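PDB 2F2L: peptidoglycan-recognition protein-LC isoform LCa from Drosophila melanogaster, which senses bacterial peptidoglycan as part of a membrane receptor, of which this is the extracellular domain, and activates the imd/Relish pathway of innate immunity. Local coordinates for residues 67-72 and 113-118. Residues are numbered along the deposited sequence; the frame is centred on the assembly and turned at random.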
loop_
_atom_site.group_PDB
_atom_site.type_symbol
_atom_site.label_atom_id
_atom_site.label_comp_id
_atom_site.label_asym_id
_atom_site.label_seq_id
_atom_site.Cartn_x
_atom_site.Cartn_y
_atom_site.Cartn_z
ATOM N N PHE A 67 -10.248 -5.911 9.438
ATOM C CA PHE A 67 -9.538 -4.835 10.149
ATOM C C PHE A 67 -8.255 -5.403 10.661
ATOM O O PHE A 67 -8.185 -6.597 10.905
ATOM C CB PHE A 67 -10.373 -4.303 11.325
ATOM C CG PHE A 67 -11.638 -3.636 10.893
ATOM C CD1 PHE A 67 -11.623 -2.325 10.464
ATOM C CD2 PHE A 67 -12.830 -4.337 10.857
ATOM C CE1 PHE A 67 -12.791 -1.709 10.034
ATOM C CE2 PHE A 67 -13.996 -3.732 10.424
ATOM C CZ PHE A 67 -13.976 -2.423 10.017
ATOM N N LEU A 68 -7.242 -4.549 10.792
ATOM C CA LEU A 68 -5.969 -4.908 11.391
ATOM C C LEU A 68 -5.683 -3.950 12.560
ATOM O O LEU A 68 -5.919 -2.754 12.452
ATOM C CB LEU A 68 -4.833 -4.841 10.366
ATOM C CG LEU A 68 -4.999 -5.772 9.139
ATOM C CD1 LEU A 68 -5.614 -5.018 7.976
ATOM C CD2 LEU A 68 -3.661 -6.374 8.715
ATOM N N ILE A 69 -5.171 -4.482 13.663
ATOM C CA ILE A 69 -4.925 -3.688 14.869
ATOM C C ILE A 69 -3.436 -3.621 15.151
ATOM O O ILE A 69 -2.780 -4.637 15.375
ATOM C CB ILE A 69 -5.642 -4.279 16.087
ATOM C CG1 ILE A 69 -7.061 -4.753 15.701
ATOM C CG2 ILE A 69 -5.612 -3.278 17.266
ATOM C CD1 ILE A 69 -8.186 -3.973 16.253
ATOM N N GLY A 70 -2.906 -2.410 15.134
ATOM C CA GLY A 70 -1.477 -2.191 15.316
ATOM C C GLY A 70 -1.099 -1.922 16.766
ATOM O O GLY A 70 -1.928 -1.479 17.565
ATOM N N GLY A 71 0.166 -2.165 17.095
ATOM C CA GLY A 71 0.681 -1.916 18.448
ATOM C C GLY A 71 0.483 -0.487 18.922
ATOM O O GLY A 71 0.437 -0.239 20.126
ATOM N N ASP A 72 0.383 0.449 17.976
ATOM C CA ASP A 72 0.054 1.852 18.264
ATOM C C ASP A 72 -1.392 2.048 18.753
ATOM O O ASP A 72 -1.773 3.157 19.135
ATOM C CB ASP A 72 0.295 2.726 17.014
ATOM C CG ASP A 72 -0.561 2.290 15.799
ATOM O OD1 ASP A 72 -1.237 1.241 15.872
ATOM O OD2 ASP A 72 -0.552 2.999 14.766
ATOM N N ALA A 113 -1.189 -3.013 25.510
ATOM C CA ALA A 113 -2.451 -2.667 26.173
ATOM C C ALA A 113 -3.352 -1.855 25.244
ATOM O O ALA A 113 -4.577 -1.891 25.355
ATOM C CB ALA A 113 -2.184 -1.895 27.463
ATOM N N LYS A 114 -2.722 -1.102 24.345
ATOM C CA LYS A 114 -3.427 -0.338 23.320
ATOM C C LYS A 114 -4.194 -1.271 22.382
ATOM O O LYS A 114 -5.374 -1.056 22.107
ATOM C CB LYS A 114 -2.438 0.484 22.495
ATOM C CG LYS A 114 -1.609 1.511 23.268
ATOM C CD LYS A 114 -0.371 1.896 22.458
ATOM C CE LYS A 114 0.341 3.111 23.013
ATOM N NZ LYS A 114 1.487 3.492 22.140
ATOM N N GLN A 115 -3.520 -2.315 21.907
ATOM C CA GLN A 115 -4.136 -3.297 21.004
ATOM C C GLN A 115 -5.398 -3.927 21.612
ATOM O O GLN A 115 -6.400 -4.136 20.925
ATOM C CB GLN A 115 -3.136 -4.410 20.635
ATOM C CG GLN A 115 -2.322 -4.127 19.397
ATOM C CD GLN A 115 -1.313 -5.206 19.066
ATOM O OE1 GLN A 115 -0.588 -5.675 19.934
ATOM N NE2 GLN A 115 -1.230 -5.575 17.788
ATOM N N LEU A 116 -5.334 -4.221 22.906
ATOM C CA LEU A 116 -6.427 -4.855 23.622
ATOM C C LEU A 116 -7.558 -3.881 23.894
ATOM O O LEU A 116 -8.717 -4.229 23.724
ATOM C CB LEU A 116 -5.932 -5.425 24.951
ATOM C CG LEU A 116 -4.776 -6.427 24.879
ATOM C CD1 LEU A 116 -4.305 -6.780 26.279
ATOM C CD2 LEU A 116 -5.188 -7.677 24.095
ATOM N N SER A 117 -7.242 -2.665 24.336
ATOM C CA SER A 117 -8.303 -1.690 24.612
ATOM C C SER A 117 -9.061 -1.260 23.346
ATOM O O SER A 117 -10.283 -1.100 23.391
ATOM C CB SER A 117 -7.760 -0.472 25.349
ATOM O OG SER A 117 -6.627 0.043 24.689
ATOM N N VAL A 118 -8.364 -1.076 22.222
ATOM C CA VAL A 118 -9.058 -0.633 21.001
ATOM C C VAL A 118 -9.940 -1.744 20.407
ATOM O O VAL A 118 -10.935 -1.459 19.728
ATOM C CB VAL A 118 -8.101 -0.048 19.922
ATOM C CG1 VAL A 118 -7.353 -1.141 19.191
ATOM C CG2 VAL A 118 -8.892 0.814 18.936
#
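Q115 reaches from the first turns of helix 113-128 to the end of strand 67-69, where its NE2 donates to I69 O at 3.0 Å. The bond is nearly straight (164° at the hydrogen) and the acceptor lies in the plane of the amide, yet the donor stands 41° above the I69 carbonyl plane. Two anchors fix the amide's rotation, because OE1 on its other branch accepts from S112 N just ahead of the helix. Q115 CG lies against G70 O at 3.2 Å, and the extended chain beyond it carries CD over the G71 backbone, 3.9 Å from G71 CA.

Packing is tightest deeper in, where I69 CG2 meets V118 CG1 tip to tip at 3.4 Å, closer than usual for two carbons. I69 directs CG2 there by holding it anti to its own N, while V118 CG1 sits between N and carbonyl carbon (chi1 77°).

Toward solvent the contact thins. The exposed K114 is modelled in two conformers, in one of which its aliphatic chain passes G71 O, so this edge is only tentatively defined; the same carbonyl accepts from S112 OG. D72 turns its carboxylate elsewhere, to Y76 and N74. Such docking of helix 113-128 on the end of strand 67-69 and on the turn that leads to strand 75-77 belongs to the mixed α/β fold of the PGRP, amidase-2-type domain.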